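Local coordinates for putative lipoprotein (Bacteroides thetaiotaomicron, PDB 4Q1Z) that is of unknown function but is a two-domain DUF4876 family protein, probably a lipoprotein, at residues D145-A157 and Y257-V271. Sequence-based numbering, arbitrary orientation.
Sequences DGIYFANLTPGTA and YLTSVFGGAYVIFRV
Tyr148 and Phe269 face each other as a hydrogen-bonded pair in antiparallel strands 148-152 and 265-269. Tyr148 N donates to Phe269 O (2.8 Å), and Phe269 N returns a bond to Tyr148 O. Ala150 and Val267 repeat this ladder, and Leu152 N bonds Ala265 O. Phe269 has CG between its backbone N and carbonyl carbon (chi1 62°), which brings the ring over Tyr148 CB. That carbon sits 3.4 Å above the ring centre, a CH-pi contact. Further along Tyr148, CG and CD1 pass CE2 of Phe269, with ring planes 13° apart but little overlap. CD1 also lies 3.6 Å from Phe269 O, at the ring edge. CE1 meets Val271 CG2 at 3.6 Å. The Phe269 ring edge reaches Ala150 CB, and Ile302 of strand 299-303 touches both side chains. With an alanine at Phe269, Tyr148 CB would probably lose its aromatic cover and a gap would open beside Ala150. On the sheet face carrying Phe149 and Asn151, Tyr257 comes in from the loop before strand 265-269. Its OH donates to Asn151 OD1 (2.6 Å). The backbone ladder thus sets the register; apolar contacts hold the Tyr148 and Phe269 side, and the Asn151 side adds one buried phenol-amide bond.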
loop_
_atom_site.group_PDB
_atom_site.type_symbol
_atom_site.label_atom_id
_atom_site.label_comp_id
_atom_site.label_asym_id
_atom_site.label_seq_id
_atom_site.Cartn_x
_atom_site.Cartn_y
_atom_site.Cartn_z
ATOM N N ASP A 145 12.166 5.537 3.526
ATOM C CA ASP A 145 13.267 5.345 4.470
ATOM C C ASP A 145 12.812 4.839 5.845
ATOM O O ASP A 145 11.972 5.455 6.494
ATOM C CB ASP A 145 14.042 6.655 4.645
ATOM C CG ASP A 145 14.526 7.251 3.359
ATOM O OD1 ASP A 145 13.721 7.358 2.419
ATOM O OD2 ASP A 145 15.715 7.608 3.287
ATOM N N GLY A 146 13.380 3.722 6.266
ATOM C CA GLY A 146 13.123 3.137 7.576
ATOM C C GLY A 146 11.755 2.554 7.854
ATOM O O GLY A 146 11.481 2.205 9.010
ATOM N N ILE A 147 10.870 2.479 6.820
ATOM C CA ILE A 147 9.554 1.858 6.945
ATOM C C ILE A 147 9.832 0.357 7.026
ATOM O O ILE A 147 10.773 -0.132 6.388
ATOM C CB ILE A 147 8.590 2.265 5.798
ATOM C CG1 ILE A 147 8.028 3.682 6.048
ATOM C CG2 ILE A 147 7.435 1.258 5.637
ATOM C CD1 ILE A 147 7.276 4.261 4.933
ATOM N N TYR A 148 9.062 -0.352 7.869
ATOM C CA TYR A 148 9.231 -1.774 8.105
ATOM C C TYR A 148 8.310 -2.617 7.268
ATOM O O TYR A 148 7.230 -2.176 6.892
ATOM C CB TYR A 148 8.960 -2.076 9.572
ATOM C CG TYR A 148 9.969 -1.476 10.515
ATOM C CD1 TYR A 148 9.796 -0.195 11.026
ATOM C CD2 TYR A 148 11.103 -2.187 10.899
ATOM C CE1 TYR A 148 10.731 0.371 11.884
ATOM C CE2 TYR A 148 12.053 -1.628 11.747
ATOM C CZ TYR A 148 11.859 -0.350 12.246
ATOM O OH TYR A 148 12.794 0.216 13.084
ATOM N N PHE A 149 8.741 -3.858 7.019
ATOM C CA PHE A 149 8.049 -4.930 6.322
ATOM C C PHE A 149 8.144 -6.158 7.172
ATOM O O PHE A 149 9.252 -6.533 7.550
ATOM C CB PHE A 149 8.681 -5.198 4.929
ATOM C CG PHE A 149 8.001 -6.299 4.151
ATOM C CD1 PHE A 149 8.175 -7.643 4.505
ATOM C CD2 PHE A 149 7.205 -6.002 3.048
ATOM C CE1 PHE A 149 7.492 -8.660 3.834
ATOM C CE2 PHE A 149 6.565 -7.026 2.334
ATOM C CZ PHE A 149 6.708 -8.349 2.738
ATOM N N ALA A 150 7.009 -6.832 7.410
ATOM C CA ALA A 150 6.970 -8.079 8.153
ATOM C C ALA A 150 5.917 -9.061 7.606
ATOM O O ALA A 150 4.907 -8.655 7.013
ATOM C CB ALA A 150 6.683 -7.799 9.635
ATOM N N ASN A 151 6.173 -10.362 7.830
ATOM C CA ASN A 151 5.219 -11.445 7.612
ATOM C C ASN A 151 4.819 -11.901 9.015
ATOM O O ASN A 151 5.634 -11.843 9.940
ATOM C CB ASN A 151 5.752 -12.585 6.719
ATOM C CG ASN A 151 6.789 -13.473 7.348
ATOM O OD1 ASN A 151 7.927 -13.077 7.530
ATOM N ND2 ASN A 151 6.421 -14.701 7.677
ATOM N N LEU A 152 3.564 -12.239 9.211
ATOM C CA LEU A 152 3.113 -12.599 10.552
ATOM C C LEU A 152 3.103 -14.095 10.746
ATOM O O LEU A 152 3.089 -14.844 9.776
ATOM C CB LEU A 152 1.696 -12.020 10.882
ATOM C CG LEU A 152 1.340 -10.571 10.497
ATOM C CD1 LEU A 152 -0.033 -10.266 10.940
ATOM C CD2 LEU A 152 2.282 -9.547 11.133
ATOM N N THR A 153 3.057 -14.515 12.018
ATOM C CA THR A 153 2.940 -15.902 12.445
ATOM C C THR A 153 1.457 -16.226 12.816
ATOM O O THR A 153 0.758 -15.335 13.324
ATOM C CB THR A 153 3.883 -16.182 13.628
ATOM O OG1 THR A 153 3.983 -17.604 13.823
ATOM C CG2 THR A 153 3.436 -15.519 14.917
ATOM N N PRO A 154 0.968 -17.488 12.653
ATOM C CA PRO A 154 1.615 -18.668 12.016
ATOM C C PRO A 154 1.911 -18.390 10.544
ATOM O O PRO A 154 1.022 -17.877 9.875
ATOM C CB PRO A 154 0.548 -19.777 12.182
ATOM C CG PRO A 154 -0.331 -19.297 13.305
ATOM C CD PRO A 154 -0.400 -17.825 13.091
ATOM N N GLY A 155 3.148 -18.657 10.087
ATOM C CA GLY A 155 3.598 -18.474 8.704
ATOM C C GLY A 155 2.568 -18.912 7.685
ATOM O O GLY A 155 2.174 -18.123 6.831
ATOM N N THR A 156 2.071 -20.162 7.821
ATOM C CA THR A 156 0.956 -20.716 7.038
ATOM C C THR A 156 -0.296 -20.655 7.890
ATOM O O THR A 156 -0.245 -20.969 9.071
ATOM C CB THR A 156 1.241 -22.153 6.578
ATOM O OG1 THR A 156 2.573 -22.229 6.054
ATOM C CG2 THR A 156 0.213 -22.652 5.537
ATOM N N ALA A 157 -1.415 -20.260 7.303
ATOM C CA ALA A 157 -2.697 -20.156 8.007
ATOM C C ALA A 157 -3.097 -21.499 8.648
ATOM O O ALA A 157 -2.924 -22.570 8.052
ATOM C CB ALA A 157 -3.785 -19.678 7.058
ATOM N N TYR A 257 14.187 -15.673 1.834
ATOM C CA TYR A 257 13.055 -15.158 2.550
ATOM C C TYR A 257 11.868 -15.673 1.786
ATOM O O TYR A 257 11.340 -15.024 0.871
ATOM C CB TYR A 257 13.115 -13.621 2.687
ATOM C CG TYR A 257 11.933 -13.048 3.449
ATOM C CD1 TYR A 257 11.516 -13.612 4.657
ATOM C CD2 TYR A 257 11.227 -11.954 2.960
ATOM C CE1 TYR A 257 10.406 -13.121 5.339
ATOM C CE2 TYR A 257 10.139 -11.430 3.652
ATOM C CZ TYR A 257 9.730 -12.021 4.840
ATOM O OH TYR A 257 8.660 -11.525 5.528
ATOM N N LEU A 258 11.496 -16.913 2.109
ATOM C CA LEU A 258 10.366 -17.553 1.464
ATOM C C LEU A 258 9.176 -17.467 2.385
ATOM O O LEU A 258 9.134 -18.161 3.399
ATOM C CB LEU A 258 10.688 -19.018 1.058
ATOM C CG LEU A 258 9.532 -19.864 0.504
ATOM C CD1 LEU A 258 9.068 -19.379 -0.863
ATOM C CD2 LEU A 258 9.896 -21.299 0.463
ATOM N N THR A 259 8.209 -16.607 2.044
ATOM C CA THR A 259 6.939 -16.520 2.763
ATOM C C THR A 259 6.067 -17.732 2.261
ATOM O O THR A 259 6.375 -18.327 1.235
ATOM C CB THR A 259 6.312 -15.114 2.633
ATOM O OG1 THR A 259 5.942 -14.812 1.287
ATOM C CG2 THR A 259 7.219 -14.023 3.175
ATOM N N SER A 260 5.051 -18.147 3.026
ATOM C CA SER A 260 4.180 -19.289 2.696
ATOM C C SER A 260 3.650 -19.248 1.247
ATOM O O SER A 260 3.012 -18.265 0.843
ATOM C CB SER A 260 3.005 -19.350 3.669
ATOM O OG SER A 260 2.444 -20.648 3.722
ATOM N N VAL A 261 3.922 -20.326 0.472
ATOM C CA VAL A 261 3.433 -20.490 -0.907
ATOM C C VAL A 261 1.884 -20.752 -0.841
ATOM O O VAL A 261 1.192 -20.675 -1.861
ATOM C CB VAL A 261 4.218 -21.560 -1.733
ATOM C CG1 VAL A 261 5.703 -21.191 -1.864
ATOM C CG2 VAL A 261 4.056 -22.968 -1.159
ATOM N N PHE A 262 1.343 -20.984 0.382
ATOM C CA PHE A 262 -0.094 -21.111 0.629
ATOM C C PHE A 262 -0.749 -19.772 0.956
ATOM O O PHE A 262 -1.922 -19.749 1.254
ATOM C CB PHE A 262 -0.350 -22.034 1.814
ATOM C CG PHE A 262 -0.019 -23.480 1.601
ATOM C CD1 PHE A 262 -0.844 -24.292 0.831
ATOM C CD2 PHE A 262 1.096 -24.047 2.205
ATOM C CE1 PHE A 262 -0.544 -25.649 0.643
ATOM C CE2 PHE A 262 1.391 -25.407 2.033
ATOM C CZ PHE A 262 0.566 -26.200 1.256
ATOM N N GLY A 263 0.006 -18.688 0.981
ATOM C CA GLY A 263 -0.485 -17.382 1.381
ATOM C C GLY A 263 0.059 -17.024 2.742
ATOM O O GLY A 263 -0.075 -17.785 3.714
ATOM N N GLY A 264 0.714 -15.872 2.789
ATOM C CA GLY A 264 1.268 -15.314 4.015
ATOM C C GLY A 264 0.459 -14.117 4.455
ATOM O O GLY A 264 -0.409 -13.652 3.710
ATOM N N ALA A 265 0.710 -13.647 5.695
ATOM C CA ALA A 265 0.093 -12.452 6.271
ATOM C C ALA A 265 1.180 -11.359 6.246
ATOM O O ALA A 265 2.231 -11.520 6.871
ATOM C CB ALA A 265 -0.423 -12.733 7.675
ATOM N N TYR A 266 0.974 -10.320 5.412
ATOM C CA TYR A 266 1.959 -9.250 5.140
ATOM C C TYR A 266 1.564 -7.938 5.759
ATOM O O TYR A 266 0.408 -7.550 5.666
ATOM C CB TYR A 266 2.103 -9.055 3.599
ATOM C CG TYR A 266 2.124 -10.365 2.829
ATOM C CD1 TYR A 266 3.212 -11.238 2.925
ATOM C CD2 TYR A 266 1.035 -10.760 2.054
ATOM C CE1 TYR A 266 3.215 -12.468 2.267
ATOM C CE2 TYR A 266 1.051 -11.975 1.349
ATOM C CZ TYR A 266 2.132 -12.839 1.486
ATOM O OH TYR A 266 2.163 -14.055 0.843
ATOM N N VAL A 267 2.530 -7.223 6.344
ATOM C CA VAL A 267 2.310 -5.881 6.899
ATOM C C VAL A 267 3.469 -4.955 6.542
ATOM O O VAL A 267 4.627 -5.372 6.518
ATOM C CB VAL A 267 2.048 -5.813 8.450
ATOM C CG1 VAL A 267 0.714 -6.444 8.844
ATOM C CG2 VAL A 267 3.200 -6.394 9.264
ATOM N N ILE A 268 3.141 -3.670 6.339
ATOM C CA ILE A 268 4.105 -2.581 6.223
ATOM C C ILE A 268 3.729 -1.607 7.321
ATOM O O ILE A 268 2.532 -1.342 7.527
ATOM C CB ILE A 268 4.299 -1.928 4.839
ATOM C CG1 ILE A 268 2.949 -1.506 4.172
ATOM C CG2 ILE A 268 5.207 -2.836 3.946
ATOM C CD1 ILE A 268 3.064 -0.478 3.091
ATOM N N PHE A 269 4.724 -1.144 8.094
ATOM C CA PHE A 269 4.439 -0.271 9.234
ATOM C C PHE A 269 5.549 0.756 9.474
ATOM O O PHE A 269 6.734 0.519 9.180
ATOM C CB PHE A 269 4.160 -1.088 10.497
ATOM C CG PHE A 269 5.276 -1.972 11.019
ATOM C CD1 PHE A 269 5.470 -3.256 10.503
ATOM C CD2 PHE A 269 6.079 -1.556 12.094
ATOM C CE1 PHE A 269 6.460 -4.094 11.026
ATOM C CE2 PHE A 269 7.067 -2.391 12.609
ATOM C CZ PHE A 269 7.231 -3.667 12.093
ATOM N N ARG A 270 5.117 1.912 10.003
ATOM C CA ARG A 270 5.985 3.053 10.295
ATOM C C ARG A 270 6.042 3.318 11.799
ATOM O O ARG A 270 5.021 3.354 12.472
ATOM C CB ARG A 270 5.486 4.309 9.541
ATOM C CG ARG A 270 6.548 5.391 9.355
ATOM C CD ARG A 270 5.948 6.701 8.869
ATOM N NE ARG A 270 6.974 7.629 8.386
ATOM C CZ ARG A 270 7.612 8.517 9.144
ATOM N NH1 ARG A 270 7.340 8.613 10.441
ATOM N NH2 ARG A 270 8.529 9.316 8.613
ATOM N N VAL A 271 7.248 3.489 12.323
ATOM C CA VAL A 271 7.459 3.790 13.745
ATOM C C VAL A 271 7.625 5.312 13.800
ATOM O O VAL A 271 8.485 5.843 13.098
ATOM C CB VAL A 271 8.637 3.004 14.407
ATOM C CG1 VAL A 271 8.862 3.454 15.849
ATOM C CG2 VAL A 271 8.381 1.505 14.369
HETATM O O HOH W 1 9.447 3.476 10.207
HETATM O O HOH W 2 2.571 -15.130 7.134
HETATM O O HOH W 3 4.843 -16.759 5.528
HETATM O O HOH W 4 -1.764 -20.039 4.481
#